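Local coordinates for putative rRNA methylase (Clostridium thermocellum ATCC 27405, PDB 3EEY), which binds S-adenosylmethionine and is probably a methyltransferase, possibly acting on ribosomal RNA, at residues G52-Q56 with D57-A61; N71-R75 with V76-K80. All blocks are in the same frame, centred on the assembly; numbering follows the deposited sequence.

Contact 1: residues G52-Q56 with D57-A61. With SAM (S-adenosylmethionine), chain K.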
loop_
_atom_site.group_PDB
_atom_site.type_symbol
_atom_site.label_atom_id
_atom_site.label_comp_id
_atom_site.label_asym_id
_atom_site.label_seq_id
_atom_site.Cartn_x
_atom_site.Cartn_y
_atom_site.Cartn_z
ATOM N N GLY A 52 0.067 -25.542 -6.216
ATOM C CA GLY A 52 -1.244 -24.967 -6.488
ATOM C C GLY A 52 -2.364 -25.760 -5.852
ATOM O O GLY A 52 -2.327 -26.985 -5.835
ATOM N N PHE A 53 -3.360 -25.056 -5.328
ATOM C CA PHE A 53 -4.456 -25.664 -4.586
ATOM C C PHE A 53 -5.795 -25.166 -5.093
ATOM O O PHE A 53 -5.951 -23.971 -5.358
ATOM C CB PHE A 53 -4.363 -25.315 -3.089
ATOM C CG PHE A 53 -3.229 -25.981 -2.369
ATOM C CD1 PHE A 53 -3.398 -27.239 -1.785
ATOM C CD2 PHE A 53 -1.999 -25.351 -2.253
ATOM C CE1 PHE A 53 -2.351 -27.863 -1.111
ATOM C CE2 PHE A 53 -0.945 -25.968 -1.587
ATOM C CZ PHE A 53 -1.120 -27.230 -1.024
ATOM N N ASP A 54 -6.750 -26.082 -5.215
ATOM C CA ASP A 54 -8.162 -25.743 -5.377
ATOM C C ASP A 54 -9.022 -26.942 -4.987
ATOM O O ASP A 54 -8.541 -28.077 -4.951
ATOM C CB ASP A 54 -8.477 -25.297 -6.807
ATOM C CG ASP A 54 -9.566 -24.238 -6.860
ATOM O OD1 ASP A 54 -10.718 -24.526 -6.481
ATOM O OD2 ASP A 54 -9.273 -23.107 -7.294
ATOM N N ILE A 55 -10.291 -26.681 -4.690
ATOM C CA ILE A 55 -11.224 -27.723 -4.264
ATOM C C ILE A 55 -12.157 -28.170 -5.393
ATOM O O ILE A 55 -12.969 -29.079 -5.205
ATOM C CB ILE A 55 -12.064 -27.297 -3.018
ATOM C CG1 ILE A 55 -12.875 -26.027 -3.296
ATOM C CG2 ILE A 55 -11.169 -27.123 -1.798
ATOM C CD1 ILE A 55 -13.898 -25.693 -2.229
ATOM N N GLN A 56 -12.033 -27.531 -6.557
ATOM C CA GLN A 56 -12.871 -27.851 -7.712
ATOM C C GLN A 56 -12.078 -28.563 -8.803
ATOM O O GLN A 56 -10.926 -28.211 -9.065
ATOM C CB GLN A 56 -13.516 -26.586 -8.279
ATOM C CG GLN A 56 -14.525 -25.918 -7.349
ATOM C CD GLN A 56 -15.283 -24.778 -8.013
ATOM O OE1 GLN A 56 -15.862 -24.942 -9.087
ATOM N NE2 GLN A 56 -15.290 -23.616 -7.367
ATOM N N ASP A 57 -12.709 -29.562 -9.424
ATOM C CA ASP A 57 -12.121 -30.320 -10.533
ATOM C C ASP A 57 -12.005 -29.473 -11.795
ATOM O O ASP A 57 -11.065 -29.641 -12.578
ATOM C CB ASP A 57 -12.952 -31.571 -10.837
ATOM C CG ASP A 57 -12.721 -32.689 -9.837
ATOM O OD1 ASP A 57 -11.553 -33.080 -9.621
ATOM O OD2 ASP A 57 -13.717 -33.189 -9.277
ATOM N N LYS A 58 -12.973 -28.574 -11.973
ATOM C CA LYS A 58 -13.023 -27.637 -13.096
ATOM C C LYS A 58 -11.842 -26.665 -13.049
ATOM O O LYS A 58 -11.247 -26.345 -14.080
ATOM C CB LYS A 58 -14.353 -26.874 -13.070
ATOM C CG LYS A 58 -14.575 -25.912 -14.227
ATOM C CD LYS A 58 -15.867 -25.119 -14.046
ATOM C CE LYS A 58 -15.939 -23.920 -14.987
ATOM N NZ LYS A 58 -16.030 -24.311 -16.423
ATOM N N ALA A 59 -11.503 -26.219 -11.845
ATOM C CA ALA A 59 -10.405 -25.284 -11.637
ATOM C C ALA A 59 -9.021 -25.914 -11.810
ATOM O O ALA A 59 -8.110 -25.264 -12.324
ATOM C CB ALA A 59 -10.527 -24.636 -10.278
ATOM N N ILE A 60 -8.866 -27.166 -11.380
ATOM C CA ILE A 60 -7.613 -27.908 -11.559
ATOM C C ILE A 60 -7.349 -28.183 -13.047
ATOM O O ILE A 60 -6.214 -28.059 -13.511
ATOM C CB ILE A 60 -7.583 -29.223 -10.697
ATOM C CG1 ILE A 60 -7.637 -28.903 -9.192
ATOM C CG2 ILE A 60 -6.357 -30.097 -11.011
ATOM C CD1 ILE A 60 -6.390 -28.214 -8.610
ATOM N N ALA A 61 -8.410 -28.510 -13.785
ATOM C CA ALA A 61 -8.324 -28.824 -15.213
ATOM C C ALA A 61 -7.982 -27.596 -16.059
ATOM O O ALA A 61 -7.166 -27.677 -16.980
ATOM C CB ALA A 61 -9.617 -29.465 -15.698
HETATM N N SAM K . -6.244 -16.699 -8.601
HETATM C CA SAM K . -7.472 -17.225 -9.277
HETATM C C SAM K . -7.429 -17.017 -10.793
HETATM O O SAM K . -8.449 -17.050 -11.491
HETATM O OXT SAM K . -6.353 -16.824 -11.359
HETATM C CB SAM K . -8.727 -16.636 -8.643
HETATM C CG SAM K . -9.172 -17.408 -7.405
HETATM S SD SAM K . -10.971 -17.443 -7.177
HETATM C CE SAM K . -11.268 -15.733 -6.650
HETATM C "C5'" SAM K . -11.086 -18.388 -5.633
HETATM C "C4'" SAM K . -10.741 -19.861 -5.875
HETATM O "O4'" SAM K . -10.450 -20.525 -4.659
HETATM C "C3'" SAM K . -11.884 -20.626 -6.540
HETATM O "O3'" SAM K . -11.375 -21.294 -7.670
HETATM C "C2'" SAM K . -12.356 -21.611 -5.489
HETATM O "O2'" SAM K . -12.807 -22.836 -6.037
HETATM C "C1'" SAM K . -11.094 -21.784 -4.651
HETATM N N9 SAM K . -11.351 -22.241 -3.272
HETATM C C8 SAM K . -12.492 -22.103 -2.517
HETATM N N7 SAM K . -12.276 -22.680 -1.309
HETATM C C5 SAM K . -11.016 -23.183 -1.292
HETATM C C6 SAM K . -10.275 -23.869 -0.336
HETATM N N6 SAM K . -10.773 -24.158 0.865
HETATM N N1 SAM K . -8.992 -24.261 -0.646
HETATM C C2 SAM K . -8.428 -23.993 -1.874
HETATM N N3 SAM K . -9.162 -23.307 -2.807
HETATM C C4 SAM K . -10.431 -22.914 -2.523
#

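Contact 2: residues N71-R75 with V76-K80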
loop_
_atom_site.group_PDB
_atom_site.type_symbol
_atom_site.label_atom_id
_atom_site.label_comp_id
_atom_site.label_asym_id
_atom_site.label_seq_id
_atom_site.Cartn_x
_atom_site.Cartn_y
_atom_site.Cartn_z
ATOM N N ASN A 71 3.988 -23.856 -21.510
ATOM C CA ASN A 71 5.241 -24.554 -21.262
ATOM C C ASN A 71 5.714 -24.359 -19.808
ATOM O O ASN A 71 6.901 -24.138 -19.551
ATOM C CB ASN A 71 6.302 -24.119 -22.289
ATOM C CG ASN A 71 7.366 -25.153 -22.505
ATOM O OD1 ASN A 71 7.109 -26.354 -22.440
ATOM N ND2 ASN A 71 8.582 -24.693 -22.767
ATOM N N LEU A 72 4.768 -24.446 -18.868
ATOM C CA LEU A 72 5.034 -24.174 -17.443
ATOM C C LEU A 72 4.551 -25.234 -16.443
ATOM O O LEU A 72 4.701 -25.045 -15.243
ATOM C CB LEU A 72 4.450 -22.811 -17.042
ATOM C CG LEU A 72 5.010 -21.522 -17.660
ATOM C CD1 LEU A 72 4.089 -20.350 -17.369
ATOM C CD2 LEU A 72 6.423 -21.220 -17.181
ATOM N N ILE A 73 3.981 -26.333 -16.935
ATOM C CA ILE A 73 3.423 -27.395 -16.080
ATOM C C ILE A 73 4.520 -28.197 -15.338
ATOM O O ILE A 73 4.250 -28.848 -14.323
ATOM C CB ILE A 73 2.438 -28.308 -16.907
ATOM C CG1 ILE A 73 1.546 -29.176 -16.007
ATOM C CG2 ILE A 73 3.178 -29.160 -17.933
ATOM C CD1 ILE A 73 0.340 -28.472 -15.447
ATOM N N ASP A 74 5.753 -28.096 -15.841
ATOM C CA ASP A 74 6.928 -28.832 -15.358
ATOM C C ASP A 74 7.246 -28.581 -13.890
ATOM O O ASP A 74 7.549 -29.508 -13.135
ATOM C CB ASP A 74 8.167 -28.453 -16.183
ATOM C CG ASP A 74 7.822 -27.929 -17.569
ATOM O OD1 ASP A 74 8.150 -28.615 -18.562
ATOM O OD2 ASP A 74 7.229 -26.830 -17.670
ATOM N N ARG A 75 7.229 -27.330 -13.491
ATOM C CA ARG A 75 7.554 -26.970 -12.127
ATOM C C ARG A 75 6.378 -26.716 -11.222
ATOM O O ARG A 75 6.541 -26.240 -10.148
ATOM C CB ARG A 75 8.471 -25.771 -12.089
ATOM C CG ARG A 75 9.867 -26.071 -12.473
ATOM C CD ARG A 75 10.224 -27.490 -12.151
ATOM N NE ARG A 75 11.042 -27.562 -10.971
ATOM C CZ ARG A 75 11.731 -28.618 -10.615
ATOM N NH1 ARG A 75 12.453 -28.588 -9.519
ATOM N NH2 ARG A 75 11.701 -29.703 -11.359
ATOM N N VAL A 76 5.197 -27.066 -11.655
ATOM C CA VAL A 76 3.977 -26.895 -10.851
ATOM C C VAL A 76 3.388 -28.221 -10.343
ATOM O O VAL A 76 3.157 -29.143 -11.122
ATOM C CB VAL A 76 2.892 -26.101 -11.631
ATOM C CG1 VAL A 76 1.684 -25.813 -10.753
ATOM C CG2 VAL A 76 3.466 -24.799 -12.173
ATOM N N THR A 77 3.150 -28.302 -9.035
ATOM C CA THR A 77 2.422 -29.417 -8.429
ATOM C C THR A 77 0.997 -28.977 -8.073
ATOM O O THR A 77 0.783 -28.197 -7.138
ATOM C CB THR A 77 3.141 -29.940 -7.165
ATOM O OG1 THR A 77 4.499 -30.262 -7.482
ATOM C CG2 THR A 77 2.453 -31.167 -6.614
ATOM N N LEU A 78 0.025 -29.473 -8.829
ATOM C CA LEU A 78 -1.379 -29.140 -8.594
ATOM C C LEU A 78 -2.039 -30.157 -7.680
ATOM O O LEU A 78 -1.967 -31.365 -7.921
ATOM C CB LEU A 78 -2.151 -29.032 -9.913
ATOM C CG LEU A 78 -1.798 -27.869 -10.848
ATOM C CD1 LEU A 78 -2.597 -27.967 -12.134
ATOM C CD2 LEU A 78 -2.030 -26.526 -10.175
ATOM N N ILE A 79 -2.684 -29.654 -6.631
ATOM C CA ILE A 79 -3.262 -30.481 -5.578
ATOM C C ILE A 79 -4.745 -30.166 -5.453
ATOM O O ILE A 79 -5.124 -29.010 -5.265
ATOM C CB ILE A 79 -2.530 -30.246 -4.230
ATOM C CG1 ILE A 79 -1.098 -30.796 -4.303
ATOM C CG2 ILE A 79 -3.271 -30.899 -3.086
ATOM C CD1 ILE A 79 -0.084 -29.979 -3.550
ATOM N N LYS A 80 -5.587 -31.189 -5.589
ATOM C CA LYS A 80 -7.014 -31.010 -5.393
ATOM C C LYS A 80 -7.361 -31.245 -3.920
ATOM O O LYS A 80 -7.905 -32.285 -3.535
ATOM C CB LYS A 80 -7.838 -31.910 -6.319
ATOM C CG LYS A 80 -9.294 -31.468 -6.452
ATOM C CD LYS A 80 -10.232 -32.661 -6.478
ATOM C CE LYS A 80 -11.665 -32.234 -6.231
ATOM N NZ LYS A 80 -12.581 -33.401 -6.124
#

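Contact 1: residues G52-Q56 with D57-A61
Asp54 and Ala59 meet where strand 49-53 gives way to helix 57-69, and the side chain of Asp54 serves both the protein and the bound S-adenosylmethionine. An acidic residue at the C-terminal end of the second strand, holding the ribose of the cofactor, is a hallmark of Rossmann-like methyltransferases. At the root of the side chain, Asp54 CB packs against the methyl CD1 of Ile60, 4.0 Å away. One bond further, Asp54 CG lies 3.6 Å from Ala59 CB, so the first turn of the helix backs the carboxylate with apolar carbon. At the tip the two oxygens divide the ribose diol between them: Asp54 OD1 accepts from O2' of S-adenosylmethionine at 2.7 Å, and Asp54 OD2 accepts from its O3' at 2.8 Å. OD1 also takes the backbone N-H of Gln56, which reaches it on its anti side and 23° out of the carboxylate plane; this closes an Asx turn. OD2 has a further donor in the backbone N of Gly32.

Gln56, the N-cap residue, works at both ends. Its carbonyl O receives Ile60 N at 3.3 Å, the first hydrogen bond of the helix, with the N-H...O angle at 155°. Its side chain heads the other way, extended beyond CG (chi2 -172°), which carries NE2 to within 2.9 Å of O2' of the cofactor. Ile55, between the two, lays its side chain against the adenine, with CD1 3.5 Å from N7.

The 2'-hydroxyl is thus gripped by a carboxylate and an amide, one accepting from it and the other donating to it. Two carboxylate oxygens, each taking one hydroxyl, are consistent with recognition of an intact ribose diol, while backbone and cofactor donors around the carboxylate would probably favour its ionised form.

Contact 2: residues N71-R75 with V76-K80
Leu72 and Ile73 bend back towards Val76 in the tight connection that completes a beta-alpha-beta unit, bringing the chain from helix 57-69 into strand 76-79, an outer strand of the Rossmann-like sheet. A Schellman motif has already ended the helix, with Asn71 as its C-prime residue at positive phi, and the turn that follows delivers the chain to the strand within a few residues.

Polar contacts across the turn are sparse. Val76 N points to Ile73 O at 3.3 Å, a weak hydrogen bond despite an N-H...O angle of 158°, and it spans three residues just as the strand begins. Arg75, immediately before it, turns its side chain away from the strand. The chain bends at chi2 and chi3, and NE finds its hydrogen-bond partner in Gly48 O. The backbone of Arg75 pairs with Val50, so that pairing with strand 49-53 starts at the turn itself.

Apolar contacts are led by Val76, a buried side chain. It packs among Leu67 of the preceding helix, Val50 of the neighbouring strand, and Thr37 and Ala41 of helix 35-44. Leu72 also rests on Ala41. Ile73 leans on Leu67 and extends along the strand, its CD1 just meeting Leu78 CD1 at 4.5 Å, while Leu78 itself lies against Thr63 and Thr64 of the helix.

The two methyls of Val76 are separated by its first torsion: CG1 stands anti to the backbone N (chi1 -175°), whereas CG2, beside that N, approaches Leu72 O to 3.3 Å.

In the fold
Contacts 1 and 2 sit at the two ends of helix 57-69 within one beta-alpha-beta unit, strand 49-53, helix, strand 76-79, their centres about 12 Å apart. Contact 1 comes first along the chain, where the strand leads into the helix; contact 2 follows, where the chain returns to the sheet. The two strands are parallel neighbours, and the contacts meet there: Gly52 O lies 2.8 Å from Ile79 N and Gly52 N 2.9 Å from Thr77 O, probably both hydrogen bonds. Ile60 CD1 also packs on Ile79 O. The unit therefore places its cofactor-binding loop at one end and a structural turn at the other.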